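Local coordinates for protein purine nucleoside phosphorylase (Schistosoma mansoni, PDB 6BIF) that catalyses the reversible phosphorolysis of purine nucleosides such as inosine and guanosine, giving the free base and ribose 1-phosphate, at residues A[115-120]-A[239-244]; A[136-141]-A[214-219]; A[195-200]-A[219-224]. One frame throughout, in Å; residues are numbered along the deposited sequence.

Contact 1 (A[115-120]-A[239-244]); sequences ITNLAG and AVSLIA. With DSJ (1-(4-amino-2-hydroxyphenyl)ethan-1-one), chain J; DMS (dimethyl sulfoxide), chain D.
S241 and N117 meet on the face of the sheet that also carries I115, A119, A239 and I243: the serine OG donates to N117 OD1 at 2.7 Å, in the plane of the amide and on one of its lone pairs (C=O...O angle 118°). The amide swings there because N117 CG sits between its own backbone N and carbonyl carbon (chi1 62°), while ND2 goes on to T223 OG1; with both ends bonded, the amide's rotation is fixed. A119 CB lies 3.9 Å from S241 OG and closes this corner.

Beneath the side chains, strands 115-120 and 239-244 run parallel and are tightly stitched. V240 N reaches I115 O, N117 N reaches V240 O, L242 N reaches N117 O at 2.9 Å, A119 N reaches L242 O, and A244 N reaches A119 O with an N-H...O angle of 171°. On the reverse face L118 and L242 lie side by side, CD2 against CD2 at 3.9 Å, and helix 259-283 packs over them through V262 and R269.

The less tightly filled side is at L118, between the points where T116 pairs with I32 and G120 with V219. Here L118 N donates to the oxygen of a dimethyl sulfoxide, probably from the crystallisation liquor, at 3.2 Å. G120 CA comes within 3.3 Å of the amino N of the bound 1-(4-amino-2-hydroxyphenyl)ethan-1-one. The chemistry implies a regularly hydrogen-bonded parallel pair whose ends, L118 to G120 and A244, line the ligand.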
loop_
_atom_site.group_PDB
_atom_site.type_symbol
_atom_site.label_atom_id
_atom_site.label_comp_id
_atom_site.label_asym_id
_atom_site.label_seq_id
_atom_site.Cartn_x
_atom_site.Cartn_y
_atom_site.Cartn_z
ATOM N N ILE A 115 -25.442 -0.175 -1.925
ATOM C CA ILE A 115 -24.437 0.830 -1.561
ATOM C C ILE A 115 -24.400 1.982 -2.565
ATOM O O ILE A 115 -24.430 1.754 -3.776
ATOM C CB ILE A 115 -23.053 0.163 -1.476
ATOM C CG1 ILE A 115 -23.081 -0.999 -0.490
ATOM C CG2 ILE A 115 -21.996 1.160 -1.004
ATOM C CD1 ILE A 115 -21.821 -1.824 -0.520
ATOM N N THR A 116 -24.315 3.233 -2.066
ATOM C CA THR A 116 -24.038 4.390 -2.925
ATOM C C THR A 116 -22.822 5.156 -2.410
ATOM O O THR A 116 -22.465 5.078 -1.221
ATOM C CB THR A 116 -25.259 5.356 -3.045
ATOM O OG1 THR A 116 -25.590 5.914 -1.754
ATOM C CG2 THR A 116 -26.482 4.635 -3.629
ATOM N N ASN A 117 -22.169 5.876 -3.338
ATOM C CA ASN A 117 -21.063 6.779 -3.024
ATOM C C ASN A 117 -21.007 7.887 -4.073
ATOM O O ASN A 117 -21.662 7.801 -5.115
ATOM C CB ASN A 117 -19.712 6.028 -2.988
ATOM C CG ASN A 117 -19.324 5.403 -4.329
ATOM O OD1 ASN A 117 -19.128 6.101 -5.319
ATOM N ND2 ASN A 117 -19.154 4.089 -4.345
ATOM N N LEU A 118 -20.222 8.944 -3.783
ATOM C CA LEU A 118 -19.755 9.888 -4.792
ATOM C C LEU A 118 -18.313 9.561 -5.180
ATOM O O LEU A 118 -17.528 9.078 -4.361
ATOM C CB LEU A 118 -19.855 11.334 -4.313
ATOM C CG LEU A 118 -21.323 11.841 -4.360
ATOM C CD1 LEU A 118 -21.905 11.914 -2.998
ATOM C CD2 LEU A 118 -21.463 13.137 -5.124
ATOM N N ALA A 119 -17.962 9.831 -6.445
ATOM C CA ALA A 119 -16.640 9.436 -6.954
ATOM C C ALA A 119 -16.207 10.344 -8.101
ATOM O O ALA A 119 -17.014 11.086 -8.684
ATOM C CB ALA A 119 -16.651 7.979 -7.429
ATOM N N GLY A 120 -14.913 10.269 -8.434
ATOM C CA GLY A 120 -14.384 11.002 -9.579
ATOM C C GLY A 120 -14.418 10.153 -10.843
ATOM O O GLY A 120 -14.119 8.952 -10.810
ATOM N N ALA A 239 -23.781 -1.781 -6.041
ATOM C CA ALA A 239 -23.073 -0.550 -5.700
ATOM C C ALA A 239 -23.153 0.449 -6.851
ATOM O O ALA A 239 -22.906 0.084 -8.007
ATOM C CB ALA A 239 -21.598 -0.848 -5.354
ATOM N N VAL A 240 -23.466 1.716 -6.541
ATOM C CA VAL A 240 -23.681 2.752 -7.564
ATOM C C VAL A 240 -22.894 4.006 -7.169
ATOM O O VAL A 240 -23.029 4.503 -6.040
ATOM C CB VAL A 240 -25.178 3.072 -7.746
ATOM C CG1 VAL A 240 -25.409 4.151 -8.856
ATOM C CG2 VAL A 240 -25.995 1.806 -8.101
ATOM N N SER A 241 -22.098 4.533 -8.106
ATOM C CA SER A 241 -21.356 5.784 -7.927
ATOM C C SER A 241 -22.076 6.945 -8.616
ATOM O O SER A 241 -22.547 6.814 -9.749
ATOM C CB SER A 241 -19.936 5.699 -8.509
ATOM O OG SER A 241 -19.072 4.892 -7.736
ATOM N N LEU A 242 -22.147 8.084 -7.923
ATOM C CA LEU A 242 -22.608 9.345 -8.495
ATOM C C LEU A 242 -21.366 10.184 -8.793
ATOM O O LEU A 242 -20.548 10.423 -7.894
ATOM C CB LEU A 242 -23.559 10.071 -7.541
ATOM C CG LEU A 242 -23.968 11.520 -7.864
ATOM C CD1 LEU A 242 -24.675 11.669 -9.228
ATOM C CD2 LEU A 242 -24.857 12.107 -6.747
ATOM N N ILE A 243 -21.188 10.567 -10.057
ATOM C CA ILE A 243 -19.959 11.229 -10.505
ATOM C C ILE A 243 -19.979 12.715 -10.139
ATOM O O ILE A 243 -20.844 13.463 -10.591
ATOM C CB ILE A 243 -19.781 11.041 -12.021
ATOM C CG1 ILE A 243 -19.776 9.536 -12.382
ATOM C CG2 ILE A 243 -18.548 11.746 -12.511
ATOM C CD1 ILE A 243 -18.674 8.740 -11.683
ATOM N N ALA A 244 -18.972 13.161 -9.370
ATOM C CA ALA A 244 -18.890 14.570 -8.968
ATOM C C ALA A 244 -18.238 15.457 -10.034
ATOM O O ALA A 244 -18.591 16.641 -10.155
ATOM C CB ALA A 244 -18.139 14.669 -7.646
HETATM C C7 DSJ J . -13.431 11.101 -4.441
HETATM C C4 DSJ J . -14.964 12.999 -5.816
HETATM C C5 DSJ J . -13.750 12.654 -6.255
HETATM C C6 DSJ J . -12.945 11.626 -5.517
HETATM C C3 DSJ J . -15.511 12.358 -4.569
HETATM C C2 DSJ J . -14.786 11.453 -3.914
HETATM C C1 DSJ J . -15.260 10.782 -2.640
HETATM O O DSJ J . -14.559 10.001 -2.049
HETATM C C DSJ J . -16.644 11.113 -2.086
HETATM O O1 DSJ J . -12.695 10.155 -3.751
HETATM N N DSJ J . -13.178 13.223 -7.421
HETATM S S DMS D . -18.882 8.652 0.290
HETATM O O DMS D . -19.824 9.274 -0.659
HETATM C C1 DMS D . -19.609 8.365 1.940
HETATM C C2 DMS D . -17.779 7.388 -0.362
#

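Contact 2 (A[136-141]-A[214-219]); sequences GHINFP and LGCDVV
I138 and F140 meet L214 and C216 mainly through carbon and sulfur. I138 extends its CG1 branch (chi2 172°) until CD1 lies 3.7 Å from C216 SG, with L214 O 4.0 Å from the same methyl. F140 brings its far end: CZ is 4.1 Å from L214 CD1, which comes to the ring's edge near its plane, while C216 SG stands obliquely to the ring at 4.5 Å. The ring is also steadied from its own segment, since I138 CG2 rests over one face, offset toward the rim. L211, on helix 205-213, touches both F140 and C216.

The polar groups bond within their own part of the chain or to residues outside the pair. N139 is the N-cap of helix 140-143, its OD1 accepting from G142 N. G215, at positive phi (89°), ends helix 205-213 in a Schellman motif, turning the chain so that C216 faces I138. Beyond it, D217 OD2 takes V193 N and OD1 takes N123 ND2. H137 O and N139 N bond to S204 OG and E207 OE2 of the second subunit.

Neighbouring subunits pack on the same residues: M210 of the second on I138 and F140, L143 of the third on F140. This small apolar cluster belongs to the trimer interface, where the three L214 side chains meet, in the assembly typical of this class of purine nucleoside phosphorylase.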
loop_
_atom_site.group_PDB
_atom_site.type_symbol
_atom_site.label_atom_id
_atom_site.label_comp_id
_atom_site.label_asym_id
_atom_site.label_seq_id
_atom_site.Cartn_x
_atom_site.Cartn_y
_atom_site.Cartn_z
ATOM N N GLY A 136 -17.029 -4.181 -11.141
ATOM C CA GLY A 136 -15.734 -4.728 -10.722
ATOM C C GLY A 136 -14.921 -3.635 -10.052
ATOM O O GLY A 136 -15.315 -2.466 -10.045
ATOM N N HIS A 137 -13.777 -4.026 -9.464
ATOM C CA HIS A 137 -12.952 -3.012 -8.784
ATOM C C HIS A 137 -11.456 -3.299 -8.905
ATOM O O HIS A 137 -11.031 -4.398 -9.254
ATOM C CB HIS A 137 -13.358 -2.845 -7.303
ATOM C CG HIS A 137 -13.064 -4.028 -6.414
ATOM N ND1 HIS A 137 -14.017 -4.589 -5.583
ATOM C CD2 HIS A 137 -11.924 -4.726 -6.196
ATOM C CE1 HIS A 137 -13.478 -5.585 -4.900
ATOM N NE2 HIS A 137 -12.207 -5.680 -5.244
ATOM N N ILE A 138 -10.660 -2.265 -8.638
ATOM C CA ILE A 138 -9.207 -2.363 -8.509
ATOM C C ILE A 138 -8.829 -1.844 -7.110
ATOM O O ILE A 138 -8.974 -0.652 -6.804
ATOM C CB ILE A 138 -8.471 -1.596 -9.621
ATOM C CG1 ILE A 138 -8.726 -2.243 -11.003
ATOM C CG2 ILE A 138 -6.952 -1.557 -9.314
ATOM C CD1 ILE A 138 -8.211 -1.451 -12.186
ATOM N N ASN A 139 -8.343 -2.741 -6.252
ATOM C CA ASN A 139 -8.192 -2.496 -4.815
ATOM C C ASN A 139 -6.726 -2.184 -4.517
ATOM O O ASN A 139 -5.950 -3.070 -4.178
ATOM C CB ASN A 139 -8.699 -3.745 -4.076
ATOM C CG ASN A 139 -8.634 -3.667 -2.554
ATOM O OD1 ASN A 139 -8.362 -2.634 -1.932
ATOM N ND2 ASN A 139 -8.915 -4.837 -1.942
ATOM N N PHE A 140 -6.327 -0.913 -4.643
ATOM C CA PHE A 140 -4.912 -0.605 -4.423
ATOM C C PHE A 140 -4.475 -0.924 -2.984
ATOM O O PHE A 140 -3.382 -1.505 -2.813
ATOM C CB PHE A 140 -4.618 0.854 -4.820
ATOM C CG PHE A 140 -4.751 1.130 -6.315
ATOM C CD1 PHE A 140 -3.911 0.526 -7.230
ATOM C CD2 PHE A 140 -5.711 2.013 -6.784
ATOM C CE1 PHE A 140 -4.020 0.790 -8.605
ATOM C CE2 PHE A 140 -5.822 2.270 -8.164
ATOM C CZ PHE A 140 -4.975 1.658 -9.058
ATOM N N PRO A 141 -5.249 -0.618 -1.925
ATOM C CA PRO A 141 -4.823 -1.075 -0.590
ATOM C C PRO A 141 -4.647 -2.594 -0.491
ATOM O O PRO A 141 -3.688 -3.050 0.138
ATOM C CB PRO A 141 -5.936 -0.543 0.336
ATOM C CG PRO A 141 -6.443 0.724 -0.397
ATOM C CD PRO A 141 -6.432 0.259 -1.844
ATOM N N LEU A 214 -4.574 2.494 -16.603
ATOM C CA LEU A 214 -4.718 1.223 -15.906
ATOM C C LEU A 214 -6.093 0.601 -16.087
ATOM O O LEU A 214 -6.327 -0.504 -15.587
ATOM C CB LEU A 214 -4.439 1.414 -14.415
ATOM C CG LEU A 214 -3.013 1.820 -14.036
ATOM C CD1 LEU A 214 -2.881 1.995 -12.553
ATOM C CD2 LEU A 214 -2.054 0.778 -14.530
ATOM N N GLY A 215 -6.998 1.285 -16.778
ATOM C CA GLY A 215 -8.316 0.762 -17.031
ATOM C C GLY A 215 -9.353 1.070 -15.974
ATOM O O GLY A 215 -10.403 0.417 -15.955
ATOM N N CYS A 216 -9.099 2.027 -15.092
ATOM C CA CYS A 216 -10.111 2.452 -14.125
ATOM C C CYS A 216 -11.123 3.373 -14.798
ATOM O O CYS A 216 -10.764 4.212 -15.636
ATOM C CB CYS A 216 -9.452 3.170 -12.938
ATOM S SG CYS A 216 -8.070 2.240 -12.219
ATOM N N ASP A 217 -12.405 3.199 -14.446
ATOM C CA ASP A 217 -13.459 4.086 -14.929
ATOM C C ASP A 217 -13.813 5.196 -13.940
ATOM O O ASP A 217 -14.144 6.309 -14.375
ATOM C CB ASP A 217 -14.708 3.267 -15.248
ATOM C CG ASP A 217 -14.487 2.316 -16.431
ATOM O OD1 ASP A 217 -14.107 2.812 -17.515
ATOM O OD2 ASP A 217 -14.657 1.084 -16.276
ATOM N N VAL A 218 -13.773 4.916 -12.626
ATOM C CA VAL A 218 -14.106 5.872 -11.566
ATOM C C VAL A 218 -13.132 5.619 -10.417
ATOM O O VAL A 218 -12.548 4.547 -10.318
ATOM C CB VAL A 218 -15.567 5.771 -11.046
ATOM C CG1 VAL A 218 -16.602 5.841 -12.206
ATOM C CG2 VAL A 218 -15.817 4.507 -10.295
ATOM N N VAL A 219 -12.964 6.609 -9.536
ATOM C CA VAL A 219 -12.078 6.487 -8.368
ATOM C C VAL A 219 -12.754 7.097 -7.132
ATOM O O VAL A 219 -13.367 8.172 -7.207
ATOM C CB VAL A 219 -10.711 7.151 -8.623
ATOM C CG1 VAL A 219 -10.860 8.640 -8.966
ATOM C CG2 VAL A 219 -9.808 6.967 -7.413
#

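Contact 3 (A[195-200]-A[219-224]); sequences AFNGGP and VGMSTV. With DSJ (1-(4-amino-2-hydroxyphenyl)ethan-1-one), chain J.
M221 lays its extended side chain alongside N197 and the turn that follows it. Its CB starts 3.5 Å from N197 O, and CG passes that same carbonyl while lying 3.5 Å from the hydroxyl O1 of the bound 1-(4-amino-2-hydroxyphenyl)ethan-1-one. SD lies against the CA atoms of G199 and P200, each 3.9 Å away. CE ends 3.4 Å from P200 O, a buried carbonyl oxygen with no hydrogen-bond partner in the model, and touches O1 as well. With M221 chi2 at 171° and chi3 at -168° the chain stays straight, forming a strip between loop and ligand.

The backbones are paired in parallel just before this: G220 N donates to A195 O at 3.0 Å, nearly in line with the carbonyl, and N197 N donates to G220 O at 2.9 Å. G220 O also meets the edge of the F196 ring, while V224 packs obliquely against F196, CG2 to CB 3.9 Å. One water bridges G198 O and M221 O by donating to both.

The two strands belong to the beta-alpha-beta unit 189-196, 205-213 and 218-220, with strand 131-139 beyond F196, helix 224-232 starting at V224, and the third subunit against N197 and P200.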
loop_
_atom_site.group_PDB
_atom_site.type_symbol
_atom_site.label_atom_id
_atom_site.label_comp_id
_atom_site.label_asym_id
_atom_site.label_seq_id
_atom_site.Cartn_x
_atom_site.Cartn_y
_atom_site.Cartn_z
ATOM N N ALA A 195 -11.910 2.157 -8.888
ATOM C CA ALA A 195 -10.607 2.127 -8.197
ATOM C C ALA A 195 -10.723 2.684 -6.781
ATOM O O ALA A 195 -11.226 3.798 -6.589
ATOM C CB ALA A 195 -9.568 2.944 -8.960
ATOM N N PHE A 196 -10.181 1.939 -5.800
ATOM C CA PHE A 196 -10.156 2.354 -4.385
ATOM C C PHE A 196 -8.830 3.087 -4.098
ATOM O O PHE A 196 -7.760 2.467 -4.085
ATOM C CB PHE A 196 -10.341 1.125 -3.493
ATOM C CG PHE A 196 -10.338 1.386 -1.961
ATOM C CD1 PHE A 196 -10.639 2.628 -1.406
ATOM C CD2 PHE A 196 -10.019 0.338 -1.084
ATOM C CE1 PHE A 196 -10.625 2.821 -0.038
ATOM C CE2 PHE A 196 -10.019 0.523 0.305
ATOM C CZ PHE A 196 -10.326 1.772 0.831
ATOM N N ASN A 197 -8.917 4.417 -3.893
ATOM C CA ASN A 197 -7.855 5.278 -3.368
ATOM C C ASN A 197 -8.061 5.425 -1.860
ATOM O O ASN A 197 -9.090 5.941 -1.423
ATOM C CB ASN A 197 -7.927 6.655 -4.044
ATOM C CG ASN A 197 -7.110 7.737 -3.336
ATOM O OD1 ASN A 197 -6.066 7.489 -2.700
ATOM N ND2 ASN A 197 -7.600 8.972 -3.445
ATOM N N GLY A 198 -7.102 4.968 -1.051
ATOM C CA GLY A 198 -7.298 5.060 0.389
ATOM C C GLY A 198 -7.628 6.460 0.878
ATOM O O GLY A 198 -8.390 6.631 1.835
ATOM N N GLY A 199 -7.043 7.478 0.263
ATOM C CA GLY A 199 -7.368 8.859 0.640
ATOM C C GLY A 199 -6.604 9.361 1.881
ATOM O O GLY A 199 -5.673 8.676 2.355
ATOM N N PRO A 200 -6.961 10.547 2.441
ATOM C CA PRO A 200 -8.099 11.444 2.138
ATOM C C PRO A 200 -7.814 12.548 1.108
ATOM O O PRO A 200 -8.717 13.334 0.832
ATOM C CB PRO A 200 -8.398 12.075 3.507
ATOM C CG PRO A 200 -6.976 12.257 4.120
ATOM C CD PRO A 200 -6.254 10.968 3.658
ATOM N N VAL A 219 -12.964 6.609 -9.536
ATOM C CA VAL A 219 -12.078 6.487 -8.368
ATOM C C VAL A 219 -12.754 7.097 -7.132
ATOM O O VAL A 219 -13.367 8.172 -7.207
ATOM C CB VAL A 219 -10.711 7.151 -8.623
ATOM C CG1 VAL A 219 -10.860 8.640 -8.966
ATOM C CG2 VAL A 219 -9.808 6.967 -7.413
ATOM N N GLY A 220 -12.652 6.403 -5.985
ATOM C CA GLY A 220 -13.190 6.921 -4.733
ATOM C C GLY A 220 -12.514 6.299 -3.525
ATOM O O GLY A 220 -11.599 5.476 -3.663
ATOM N N MET A 221 -13.004 6.680 -2.326
ATOM C CA MET A 221 -12.326 6.372 -1.059
ATOM C C MET A 221 -13.159 5.469 -0.135
ATOM O O MET A 221 -12.914 5.445 1.084
ATOM C CB MET A 221 -11.975 7.662 -0.316
ATOM C CG MET A 221 -11.089 8.655 -1.065
ATOM S SD MET A 221 -10.990 10.215 -0.153
ATOM C CE MET A 221 -10.236 11.278 -1.392
ATOM N N SER A 222 -14.135 4.737 -0.674
ATOM C CA SER A 222 -15.007 3.881 0.136
ATOM C C SER A 222 -15.363 2.607 -0.634
ATOM O O SER A 222 -14.742 2.259 -1.638
ATOM C CB SER A 222 -16.286 4.640 0.525
ATOM O OG SER A 222 -17.153 4.799 -0.597
ATOM N N THR A 223 -16.358 1.891 -0.106
ATOM C CA THR A 223 -17.148 0.873 -0.799
ATOM C C THR A 223 -16.427 -0.484 -0.928
ATOM O O THR A 223 -16.992 -1.507 -0.507
ATOM C CB THR A 223 -17.604 1.435 -2.156
ATOM O OG1 THR A 223 -18.425 2.614 -1.935
ATOM C CG2 THR A 223 -18.444 0.397 -2.920
ATOM N N VAL A 224 -15.192 -0.519 -1.463
ATOM C CA VAL A 224 -14.485 -1.806 -1.648
ATOM C C VAL A 224 -14.328 -2.564 -0.326
ATOM O O VAL A 224 -14.572 -3.783 -0.313
ATOM C CB VAL A 224 -13.160 -1.583 -2.391
ATOM C CG1 VAL A 224 -12.240 -2.805 -2.364
ATOM C CG2 VAL A 224 -13.442 -1.188 -3.855
HETATM C C7 DSJ J . -13.431 11.101 -4.441
HETATM C C4 DSJ J . -14.964 12.999 -5.816
HETATM C C5 DSJ J . -13.750 12.654 -6.255
HETATM C C6 DSJ J . -12.945 11.626 -5.517
HETATM C C3 DSJ J . -15.511 12.358 -4.569
HETATM C C2 DSJ J . -14.786 11.453 -3.914
HETATM C C1 DSJ J . -15.260 10.782 -2.640
HETATM O O DSJ J . -14.559 10.001 -2.049
HETATM C C DSJ J . -16.644 11.113 -2.086
HETATM O O1 DSJ J . -12.695 10.155 -3.751
HETATM N N DSJ J . -13.178 13.223 -7.421
HETATM O O HOH W 1 -10.602 5.302 2.911
#

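In the fold
All three contacts are buried, but in different surroundings. Contact 1 lies deepest, its centre about 9 Å from the centre of the chain, and is touched by no other subunit; contact 2, its centre about 15 Å from the chain's centre, is packed on by both neighbouring subunits, and contact 3 lies between, meeting the third. Contacts 1 and 3 rest on parallel strand ladders and both line the ligand, whereas contact 2 is mainly apolar. Contacts 2 and 3 share V219 and strand 218-220, and I138 O is 3.0 Å from F196 N. Strand 218-220 also pairs antiparallel with strand 112-121 of contact 1, so one curved sheet runs from ligand pocket to trimer interface.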